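Local coordinates for protein tRNA (adenine(58)-N(1))-methyltransferase TrmI (PDB 2PWY) that catalyses the S-adenosyl-L-methionine-dependent methylation of adenosine 58 of tRNA to N(1)-methyladenosine and is required for growth at extreme temperatures, at residues Ala87-Leu91 / Leu92-Pro96; Gly155-Glu159 / Ala160-Glu164; Pro199-Thr202 / Gln203-Glu206. All blocks are in the same frame, centred on the assembly; numbering follows the deposited sequence.

Overall arrangement
All three contacts are local and lie in the catalytic methyltransferase domain. Their centres are 22 to 24 Å apart and they do not touch one another. Contact 1 is the buried one. It ends helix 82-91 with backbone bonds and leucine packing. Contact 2 is a partly buried turn after strand 150-154, with exposed glutamates. It holds the adenine of the bound S-adenosyl-L-homocysteine and touches no other chain. Contact 3, also partly buried, starts helix 201-211 with a glutamine-asparagine grip. Contacts 1 and 3 each reach neighbouring subunits. Contact 1 bonds to the second subunit through D93 and T90, whereas contact 3 meets three other subunits.

Contact 1: residues Ala87-Leu91 / Leu92-Pro96; sequences AMVTL and LDLAP
L92 closes the last turn of helix 82-91 by sending its backbone N to M88 O, 2.8 Å away. Its side chain follows the same carbonyl. CB, CG and CD1 of L92 all line M88 O, the nearest being CB at 3.2 Å. The first torsion makes this possible: with chi1 at -76°, CG sits beside the backbone N and the branch lies along the helix end. This is the tight part of the contact. M88, L91 and L92 all press on V195 of strand 192-198, and M88 also reaches L110 of the cofactor site.

The chain then turns at D93, which has a positive phi of 53°. D93 N bonds to T90 O at 2.9 Å, three residues back. L94 N bonds to V89 O at 3.2 Å, five residues back into the last turn.

The loose side is at V89. This residue is partly exposed, and its CG1 meets L94 CB at 4.2 Å, a light apolar touch. Both side chains also rest on A117 of helix 109-118.

The D93 end is buried and polar. One water donates to T90 O and to D93 OD1 (2.9 Å), and so bridges the helix end to the carboxylate. D93 OD2 forms a salt bridge with R192. D93 OD1 forms a salt bridge with R116 and accepts a hydrogen bond from L66 N, both of the second subunit. These two arginines probably hold D93 ionised.

The positive phi at D93 and the bonds running back into the last turn define a Schellman motif. Here it ends the helix that leads into strand 99-103 of the Rossmann-like methyltransferase fold.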
ATOM      1  N   ALA A  87      -1.961 -11.379  12.556  1.00  9.04           N
ATOM      2  CA  ALA A  87      -1.429 -12.134  11.418  1.00  8.74           C
ATOM      3  C   ALA A  87      -0.545 -13.288  11.871  1.00  9.17           C
ATOM      4  O   ALA A  87      -0.607 -14.383  11.298  1.00  9.18           O
ATOM      5  CB  ALA A  87      -0.682 -11.215  10.460  1.00  9.09           C
ATOM      6  N   MET A  88       0.270 -13.054  12.899  1.00  8.64           N
ATOM      7  CA  MET A  88       1.169 -14.114  13.380  1.00  8.78           C
ATOM      8  C   MET A  88       0.412 -15.342  13.868  1.00  9.17           C
ATOM      9  O   MET A  88       0.822 -16.468  13.601  1.00  9.07           O
ATOM     10  CB  MET A  88       2.106 -13.598  14.467  1.00  7.96           C
ATOM     11  CG  MET A  88       3.140 -12.656  13.922  1.00  9.37           C
ATOM     12  SD  MET A  88       4.193 -11.988  15.211  1.00  9.80           S
ATOM     13  CE  MET A  88       5.258 -13.405  15.507  1.00  9.07           C
ATOM     14  N   VAL A  89      -0.705 -15.129  14.559  1.00  8.98           N
ATOM     15  CA  VAL A  89      -1.512 -16.251  15.029  1.00  9.67           C
ATOM     16  C   VAL A  89      -2.047 -17.084  13.861  1.00  9.67           C
ATOM     17  O   VAL A  89      -2.061 -18.318  13.925  1.00 10.63           O
ATOM     18  CB  VAL A  89      -2.636 -15.766  15.948  1.00  9.91           C
ATOM     19  CG1 VAL A  89      -3.632 -16.894  16.229  1.00 10.91           C
ATOM     20  CG2 VAL A  89      -2.018 -15.234  17.253  1.00 10.35           C
ATOM     21  N   THR A  90      -2.461 -16.411  12.790  1.00  9.19           N
ATOM     22  CA  THR A  90      -2.953 -17.101  11.600  1.00  8.96           C
ATOM     23  C   THR A  90      -1.816 -17.804  10.855  1.00  8.88           C
ATOM     24  O   THR A  90      -1.963 -18.941  10.407  1.00  8.87           O
ATOM     25  CB  THR A  90      -3.697 -16.135  10.654  1.00  8.63           C
ATOM     26  OG1 THR A  90      -4.836 -15.607  11.354  1.00 10.00           O
ATOM     27  CG2 THR A  90      -4.200 -16.891   9.403  1.00  8.62           C
ATOM     28  N   LEU A  91      -0.681 -17.126  10.711  1.00  8.62           N
ATOM     29  CA  LEU A  91       0.469 -17.736  10.035  1.00  9.01           C
ATOM     30  C   LEU A  91       1.022 -18.944  10.798  1.00  8.84           C
ATOM     31  O   LEU A  91       1.505 -19.899  10.193  1.00  9.62           O
ATOM     32  CB  LEU A  91       1.559 -16.707   9.801  1.00  9.35           C
ATOM     33  CG  LEU A  91       1.181 -15.578   8.829  1.00 11.68           C
ATOM     34  CD1 LEU A  91       2.264 -14.507   8.869  1.00 14.13           C
ATOM     35  CD2 LEU A  91       1.010 -16.129   7.418  1.00 13.99           C
ATOM     36  N   LEU A  92       0.939 -18.885  12.121  1.00  8.43           N
ATOM     37  CA  LEU A  92       1.299 -20.000  13.000  1.00  8.77           C
ATOM     38  C   LEU A  92       0.235 -21.103  13.028  1.00  9.46           C
ATOM     39  O   LEU A  92       0.476 -22.202  13.563  1.00  9.77           O
ATOM     40  CB  LEU A  92       1.559 -19.484  14.419  1.00  8.65           C
ATOM     41  CG  LEU A  92       2.891 -18.762  14.648  1.00  9.61           C
ATOM     42  CD1 LEU A  92       2.849 -17.942  15.916  1.00 10.66           C
ATOM     43  CD2 LEU A  92       4.075 -19.738  14.672  1.00 10.24           C
ATOM     44  N   ASP A  93      -0.918 -20.809  12.435  1.00  8.60           N
ATOM     45  CA  ASP A  93      -2.031 -21.757  12.331  1.00  9.02           C
ATOM     46  C   ASP A  93      -2.403 -22.328  13.714  1.00  9.49           C
ATOM     47  O   ASP A  93      -2.515 -23.539  13.902  1.00  9.90           O
ATOM     48  CB  ASP A  93      -1.698 -22.877  11.325  1.00  9.18           C
ATOM     49  CG  ASP A  93      -2.878 -23.780  11.065  1.00 10.60           C
ATOM     50  OD1 ASP A  93      -3.992 -23.232  10.873  1.00 11.01           O
ATOM     51  OD2 ASP A  93      -2.686 -25.022  11.070  1.00 11.67           O
ATOM     52  N   LEU A  94      -2.568 -21.434  14.688  1.00  9.54           N
ATOM     53  CA  LEU A  94      -2.853 -21.853  16.061  1.00 10.14           C
ATOM     54  C   LEU A  94      -4.331 -22.110  16.282  1.00 10.85           C
ATOM     55  O   LEU A  94      -5.178 -21.290  15.911  1.00 12.24           O
ATOM     56  CB  LEU A  94      -2.354 -20.806  17.068  1.00  9.99           C
ATOM     57  CG  LEU A  94      -0.851 -20.539  17.047  1.00 10.65           C
ATOM     58  CD1 LEU A  94      -0.532 -19.468  18.035  1.00 10.36           C
ATOM     59  CD2 LEU A  94      -0.036 -21.815  17.343  1.00 11.12           C
ATOM     60  N   ALA A  95      -4.618 -23.250  16.899  1.00 10.90           N
ATOM     61  CA  ALA A  95      -5.972 -23.676  17.207  1.00 10.69           C
ATOM     62  C   ALA A  95      -6.026 -24.051  18.688  1.00 10.22           C
ATOM     63  O   ALA A  95      -4.979 -24.243  19.316  1.00  9.77           O
ATOM     64  CB  ALA A  95      -6.354 -24.871  16.337  1.00 10.83           C
ATOM     65  N   PRO A  96      -7.242 -24.128  19.265  1.00 10.35           N
ATOM     66  CA  PRO A  96      -7.327 -24.494  20.678  1.00  9.96           C
ATOM     67  C   PRO A  96      -6.609 -25.799  21.003  1.00 10.20           C
ATOM     68  O   PRO A  96      -6.715 -26.771  20.252  1.00 10.34           O
ATOM     69  CB  PRO A  96      -8.830 -24.632  20.918  1.00 10.38           C
ATOM     70  CG  PRO A  96      -9.451 -23.720  19.904  1.00 10.59           C
ATOM     71  CD  PRO A  96      -8.571 -23.855  18.683  1.00 10.63           C
TER
HETATM   72  O   HOH W   1      -4.028 -20.764   9.307  1.00 13.80           O

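Contact 2: residues Gly155-Glu159 / Ala160-Glu164; sequences GKLEE and AELEE. With SAH (S-adenosyl-L-homocysteine), chain E.
L157 and A160 are joined by the hydrogen bond that closes a short 3-10 turn. A160 N donates to L157 O at 3.0 Å. One step earlier, E159 N bonds to K156 O in the same i to i+3 pattern. The A160 methyl also lies close to the carbonyl, with CB 3.3 Å from L157 O.

Apolar contact comes from one branch of L157. Its CD1 touches A160 CB at 4.1 Å and L162 CD1 at 4.2 Å. CG of L157 is anti to the backbone N (chi1 -178°), which puts it beside the carbonyl carbon. Together with chi2 (55°), this brings CD1 to A160. The three side chains form a small apolar cluster.

Polar contact with S-adenosyl-L-homocysteine comes from the first half of the turn. L157 N donates to adenine N1 at 3.1 Å, and the bond is nearly straight. Adenine N6 donates to E158 OE1 at 2.8 Å. The E158 chain is bent at chi2 (92°), which brings its carboxylate back to the amino group. One backbone donor and one side-chain acceptor thus read the N1 and N6 positions, a pattern that suits adenine. G155 O makes a close approach to the same base, 3.5 Å from adenine C2.

The turn follows strand 150-154, at one edge of the sheet within this chain. G155 is backbone-bonded to E128 at the end of strand 123-128. L157, A160 and L162 all pack on Y127 of that strand, and L157 and L162 reach L101 of strand 99-103. From helix 181-187, K183 NZ hydrogen-bonds to A160 O, and the K183 side chain also touches L162.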
ATOM      1  N   GLY A 155      14.879 -16.150  31.430  1.00 14.86           N
ATOM      2  CA  GLY A 155      16.086 -16.708  30.827  1.00 14.94           C
ATOM      3  C   GLY A 155      16.103 -16.599  29.321  1.00 15.28           C
ATOM      4  O   GLY A 155      15.104 -16.235  28.697  1.00 14.70           O
ATOM      5  N   LYS A 156      17.255 -16.917  28.740  1.00 14.98           N
ATOM      6  CA  LYS A 156      17.406 -16.924  27.289  1.00 14.78           C
ATOM      7  C   LYS A 156      16.800 -18.194  26.712  1.00 14.04           C
ATOM      8  O   LYS A 156      16.981 -19.288  27.261  1.00 13.08           O
ATOM      9  CB  LYS A 156      18.884 -16.818  26.903  1.00 15.02           C
ATOM     10  CG  LYS A 156      19.516 -15.480  27.266  1.00 17.54           C
ATOM     11  CD  LYS A 156      21.041 -15.574  27.276  1.00 21.76           C
ATOM     12  CE  LYS A 156      21.693 -14.240  27.677  1.00 25.11           C
ATOM     13  NZ  LYS A 156      21.178 -13.688  28.989  1.00 27.83           N
ATOM     14  N   LEU A 157      16.070 -18.044  25.611  1.00 13.48           N
ATOM     15  CA  LEU A 157      15.495 -19.192  24.938  1.00 13.31           C
ATOM     16  C   LEU A 157      16.590 -20.200  24.544  1.00 13.98           C
ATOM     17  O   LEU A 157      16.365 -21.398  24.638  1.00 14.14           O
ATOM     18  CB  LEU A 157      14.657 -18.765  23.724  1.00 13.80           C
ATOM     19  CG  LEU A 157      13.950 -19.882  22.936  1.00 13.53           C
ATOM     20  CD1 LEU A 157      13.061 -20.735  23.852  1.00 13.61           C
ATOM     21  CD2 LEU A 157      13.157 -19.345  21.739  1.00 12.50           C
ATOM     22  N   GLU A 158      17.771 -19.703  24.144  1.00 14.72           N
ATOM     23  CA  GLU A 158      18.926 -20.552  23.771  1.00 15.57           C
ATOM     24  C   GLU A 158      19.257 -21.611  24.816  1.00 15.68           C
ATOM     25  O   GLU A 158      19.868 -22.637  24.494  1.00 15.23           O
ATOM     26  CB  GLU A 158      20.218 -19.728  23.628  1.00 16.59           C
ATOM     27  CG  GLU A 158      20.278 -18.756  22.533  1.00 17.65           C
ATOM     28  CD  GLU A 158      19.810 -17.388  22.955  1.00 17.68           C
ATOM     29  OE1 GLU A 158      18.719 -17.283  23.546  1.00 14.01           O
ATOM     30  OE2 GLU A 158      20.541 -16.419  22.667  1.00 20.99           O
ATOM     31  N   GLU A 159      18.902 -21.329  26.067  1.00 15.88           N
ATOM     32  CA  GLU A 159      19.334 -22.140  27.207  1.00 17.33           C
ATOM     33  C   GLU A 159      18.187 -22.957  27.795  1.00 16.41           C
ATOM     34  O   GLU A 159      18.353 -23.654  28.806  1.00 16.74           O
ATOM     35  CB  GLU A 159      19.995 -21.239  28.261  1.00 17.07           C
ATOM     36  CG  GLU A 159      21.267 -20.593  27.706  1.00 20.21           C
ATOM     37  CD  GLU A 159      21.901 -19.556  28.611  1.00 20.84           C
ATOM     38  OE1 GLU A 159      21.391 -19.299  29.723  1.00 25.50           O
ATOM     39  OE2 GLU A 159      22.934 -18.990  28.195  1.00 26.58           O
ATOM     40  N   ALA A 160      17.031 -22.899  27.136  1.00 15.62           N
ATOM     41  CA  ALA A 160      15.827 -23.551  27.650  1.00 15.36           C
ATOM     42  C   ALA A 160      15.916 -25.072  27.570  1.00 14.99           C
ATOM     43  O   ALA A 160      16.461 -25.616  26.621  1.00 15.11           O
ATOM     44  CB  ALA A 160      14.611 -23.073  26.887  1.00 14.96           C
ATOM     45  N   GLU A 161      15.377 -25.749  28.579  1.00 15.01           N
ATOM     46  CA  GLU A 161      15.178 -27.195  28.503  1.00 14.50           C
ATOM     47  C   GLU A 161      13.835 -27.460  27.851  1.00 14.63           C
ATOM     48  O   GLU A 161      12.793 -27.159  28.438  1.00 15.01           O
ATOM     49  CB  GLU A 161      15.209 -27.816  29.894  1.00 14.88           C
ATOM     50  CG  GLU A 161      16.574 -27.798  30.513  1.00 13.99           C
ATOM     51  CD  GLU A 161      16.599 -28.418  31.896  1.00 15.70           C
ATOM     52  OE1 GLU A 161      15.523 -28.691  32.478  1.00 15.25           O
ATOM     53  OE2 GLU A 161      17.718 -28.618  32.398  1.00 15.56           O
ATOM     54  N   LEU A 162      13.860 -28.011  26.638  1.00 14.30           N
ATOM     55  CA  LEU A 162      12.644 -28.188  25.847  1.00 14.73           C
ATOM     56  C   LEU A 162      12.487 -29.622  25.362  1.00 14.27           C
ATOM     57  O   LEU A 162      13.478 -30.289  25.072  1.00 14.86           O
ATOM     58  CB  LEU A 162      12.652 -27.238  24.632  1.00 14.82           C
ATOM     59  CG  LEU A 162      12.637 -25.732  24.924  1.00 16.38           C
ATOM     60  CD1 LEU A 162      12.520 -24.923  23.640  1.00 17.86           C
ATOM     61  CD2 LEU A 162      11.527 -25.342  25.903  1.00 17.27           C
ATOM     62  N   GLU A 163      11.238 -30.087  25.276  1.00 13.75           N
ATOM     63  CA  GLU A 163      10.947 -31.382  24.674  1.00 13.56           C
ATOM     64  C   GLU A 163      10.969 -31.278  23.159  1.00 13.23           C
ATOM     65  O   GLU A 163      10.328 -30.398  22.591  1.00 13.52           O
ATOM     66  CB  GLU A 163       9.585 -31.902  25.121  1.00 13.36           C
ATOM     67  CG  GLU A 163       9.523 -32.278  26.580  1.00 13.46           C
ATOM     68  CD  GLU A 163       8.192 -32.866  26.950  1.00 14.78           C
ATOM     69  OE1 GLU A 163       7.180 -32.126  26.898  1.00 16.77           O
ATOM     70  OE2 GLU A 163       8.155 -34.064  27.288  1.00 12.43           O
ATOM     71  N   GLU A 164      11.683 -32.191  22.507  1.00 12.71           N
ATOM     72  CA  GLU A 164      11.759 -32.199  21.046  1.00 13.26           C
ATOM     73  C   GLU A 164      10.390 -32.433  20.391  1.00 12.20           C
ATOM     74  O   GLU A 164       9.624 -33.297  20.811  1.00 11.61           O
ATOM     75  CB  GLU A 164      12.755 -33.256  20.562  1.00 13.25           C
ATOM     76  CG  GLU A 164      12.836 -33.379  19.043  1.00 14.05           C
ATOM     77  CD  GLU A 164      13.934 -34.323  18.581  1.00 16.65           C
ATOM     78  OE1 GLU A 164      13.770 -34.932  17.505  1.00 21.77           O
ATOM     79  OE2 GLU A 164      14.956 -34.468  19.289  1.00 20.03           O
TER
HETATM   80  N   SAH E 501       6.278  -9.405  21.435  1.00 10.31           N
HETATM   81  CA  SAH E 501       6.535  -8.676  22.719  1.00 10.06           C
HETATM   82  CB  SAH E 501       7.692  -7.696  22.569  1.00 10.50           C
HETATM   83  CG  SAH E 501       9.050  -8.400  22.516  1.00 10.16           C
HETATM   84  SD  SAH E 501      10.382  -7.173  22.603  1.00 11.55           S
HETATM   85  C   SAH E 501       5.260  -7.970  23.138  1.00 10.55           C
HETATM   86  O   SAH E 501       4.278  -7.968  22.380  1.00  9.69           O
HETATM   87  OXT SAH E 501       5.184  -7.414  24.239  1.00 10.56           O
HETATM   88  C5' SAH E 501      11.743  -8.368  22.553  1.00 11.42           C
HETATM   89  C4' SAH E 501      12.015  -8.990  23.927  1.00 12.91           C
HETATM   90  O4' SAH E 501      12.785 -10.162  23.753  1.00 12.68           O
HETATM   91  C3' SAH E 501      12.805  -8.107  24.901  1.00 12.67           C
HETATM   92  O3' SAH E 501      12.077  -8.034  26.123  1.00 13.49           O
HETATM   93  C2' SAH E 501      14.143  -8.827  25.078  1.00 13.42           C
HETATM   94  O2' SAH E 501      14.661  -8.750  26.387  1.00 14.81           O
HETATM   95  C1' SAH E 501      13.761 -10.256  24.787  1.00 13.17           C
HETATM   96  N9  SAH E 501      14.789 -11.150  24.228  1.00 12.47           N
HETATM   97  C8  SAH E 501      15.638 -10.883  23.192  1.00 12.99           C
HETATM   98  N7  SAH E 501      16.349 -12.008  22.949  1.00 13.05           N
HETATM   99  C5  SAH E 501      15.936 -12.996  23.773  1.00 12.97           C
HETATM  100  C6  SAH E 501      16.326 -14.330  23.936  1.00 13.50           C
HETATM  101  N6  SAH E 501      17.286 -14.873  23.170  1.00 13.78           N
HETATM  102  N1  SAH E 501      15.683 -15.084  24.909  1.00 13.10           N
HETATM  103  C2  SAH E 501      14.700 -14.537  25.699  1.00 13.07           C
HETATM  104  N3  SAH E 501      14.334 -13.216  25.533  1.00 12.98           N
HETATM  105  C4  SAH E 501      14.942 -12.464  24.585  1.00 12.22           C

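Contact 3: residues Pro199-Thr202 / Gln203-Glu206; sequences PNIT and QVLE
N200 O accepts V204 N at 3.1 Å in the first turn of helix 201-211, and I201 O and T202 O accept L205 N and E206 N in the same i to i+4 pattern. N200 holds the N-cap position, but its side chain makes no capping bond. The Q203 side chain turns back to it instead. Q203 OE1 accepts N200 N (3.0 Å) in the carbonyl plane, and N200 ND2 (3.1 Å) from above that plane. The two amide planes stand 53° apart. P199 CD also comes within 3.2 Å of OE1. With chi1 at -71°, Q203 CG lies beside its backbone N. Q203 CB is near N200 O, and the extended chain then runs past N200 CB to N200 N. I201 CD1 meets V204 CB at 4.0 Å, and both residues pack on F248.

N200 OD1 bonds to A236 N and T202 OG1 to P234 O, both of the third subunit. I201 and L205 pack on their counterparts in the fourth subunit. The two bonds on OE1 probably help to fix the rotation of the Q203 amide, with a weak bond from NE2 to M175 O. The helix start is thereby tied to the tetramer interface.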
ATOM      1  N   PRO A 199      11.765  -5.637  12.400  1.00 10.30           N
ATOM      2  CA  PRO A 199      11.538  -4.316  11.799  1.00 10.42           C
ATOM      3  C   PRO A 199      12.293  -4.043  10.488  1.00  9.81           C
ATOM      4  O   PRO A 199      11.745  -3.363   9.601  1.00 10.15           O
ATOM      5  CB  PRO A 199      12.005  -3.335  12.885  1.00 10.87           C
ATOM      6  CG  PRO A 199      12.093  -4.145  14.144  1.00 12.48           C
ATOM      7  CD  PRO A 199      12.429  -5.541  13.714  1.00 11.37           C
ATOM      8  N   ASN A 200      13.520  -4.541  10.373  1.00  9.29           N
ATOM      9  CA  ASN A 200      14.416  -4.156   9.279  1.00  8.93           C
ATOM     10  C   ASN A 200      14.555  -5.250   8.236  1.00  8.81           C
ATOM     11  O   ASN A 200      14.692  -6.435   8.573  1.00  7.82           O
ATOM     12  CB  ASN A 200      15.814  -3.802   9.819  1.00  8.71           C
ATOM     13  CG  ASN A 200      15.809  -2.528  10.638  1.00 10.73           C
ATOM     14  OD1 ASN A 200      15.733  -1.432  10.091  1.00 11.53           O
ATOM     15  ND2 ASN A 200      15.890  -2.667  11.955  1.00 13.29           N
ATOM     16  N   ILE A 201      14.551  -4.855   6.968  1.00  8.34           N
ATOM     17  CA  ILE A 201      14.761  -5.833   5.901  1.00  9.03           C
ATOM     18  C   ILE A 201      16.147  -6.499   5.992  1.00  9.12           C
ATOM     19  O   ILE A 201      16.319  -7.644   5.570  1.00  9.67           O
ATOM     20  CB  ILE A 201      14.516  -5.219   4.499  1.00  8.64           C
ATOM     21  CG1 ILE A 201      14.200  -6.320   3.464  1.00  9.19           C
ATOM     22  CG2 ILE A 201      15.705  -4.362   4.059  1.00  9.15           C
ATOM     23  CD1 ILE A 201      12.940  -7.160   3.774  1.00 10.10           C
ATOM     24  N   THR A 202      17.127  -5.778   6.543  1.00  9.59           N
ATOM     25  CA  THR A 202      18.471  -6.321   6.747  1.00  9.59           C
ATOM     26  C   THR A 202      18.426  -7.500   7.745  1.00  9.42           C
ATOM     27  O   THR A 202      19.087  -8.521   7.549  1.00 10.28           O
ATOM     28  CB  THR A 202      19.422  -5.230   7.263  1.00  9.12           C
ATOM     29  OG1 THR A 202      18.733  -4.453   8.246  1.00  9.73           O
ATOM     30  CG2 THR A 202      19.849  -4.311   6.115  1.00  9.81           C
ATOM     31  N   GLN A 203      17.606  -7.357   8.785  1.00  9.75           N
ATOM     32  CA  GLN A 203      17.398  -8.429   9.757  1.00  9.60           C
ATOM     33  C   GLN A 203      16.709  -9.622   9.093  1.00  9.45           C
ATOM     34  O   GLN A 203      17.079 -10.772   9.338  1.00  9.87           O
ATOM     35  CB  GLN A 203      16.552  -7.933  10.925  1.00 10.13           C
ATOM     36  CG  GLN A 203      17.264  -6.956  11.839  1.00 11.88           C
ATOM     37  CD  GLN A 203      16.299  -6.355  12.833  1.00 15.34           C
ATOM     38  OE1 GLN A 203      15.354  -5.669  12.457  1.00 14.34           O
ATOM     39  NE2 GLN A 203      16.514  -6.638  14.113  1.00 19.56           N
ATOM     40  N   VAL A 204      15.717  -9.336   8.246  1.00  9.01           N
ATOM     41  CA  VAL A 204      15.026 -10.374   7.478  1.00  8.99           C
ATOM     42  C   VAL A 204      16.016 -11.185   6.650  1.00  8.93           C
ATOM     43  O   VAL A 204      16.027 -12.410   6.700  1.00  8.35           O
ATOM     44  CB  VAL A 204      13.919  -9.783   6.561  1.00  9.21           C
ATOM     45  CG1 VAL A 204      13.379 -10.854   5.572  1.00  9.59           C
ATOM     46  CG2 VAL A 204      12.778  -9.181   7.409  1.00  8.29           C
ATOM     47  N   LEU A 205      16.871 -10.497   5.900  1.00  9.26           N
ATOM     48  CA  LEU A 205      17.829 -11.179   5.045  1.00  9.62           C
ATOM     49  C   LEU A 205      18.804 -12.007   5.871  1.00 10.22           C
ATOM     50  O   LEU A 205      19.149 -13.122   5.480  1.00 10.16           O
ATOM     51  CB  LEU A 205      18.565 -10.173   4.140  1.00 10.36           C
ATOM     52  CG  LEU A 205      17.669  -9.494   3.094  1.00 11.61           C
ATOM     53  CD1 LEU A 205      18.376  -8.255   2.531  1.00 13.57           C
ATOM     54  CD2 LEU A 205      17.291 -10.478   1.982  1.00 15.30           C
ATOM     55  N   GLU A 206      19.233 -11.464   7.011  1.00 10.13           N
ATOM     56  CA  GLU A 206      20.121 -12.190   7.912  1.00 11.79           C
ATOM     57  C   GLU A 206      19.454 -13.478   8.423  1.00 11.38           C
ATOM     58  O   GLU A 206      20.088 -14.540   8.434  1.00 11.50           O
ATOM     59  CB  GLU A 206      20.595 -11.305   9.080  1.00 11.92           C
ATOM     60  CG  GLU A 206      21.650 -11.992   9.948  1.00 14.06           C
ATOM     61  CD  GLU A 206      22.474 -11.028  10.805  1.00 15.02           C
ATOM     62  OE1 GLU A 206      22.287  -9.789  10.721  1.00 18.06           O
ATOM     63  OE2 GLU A 206      23.329 -11.535  11.563  1.00 21.09           O
TER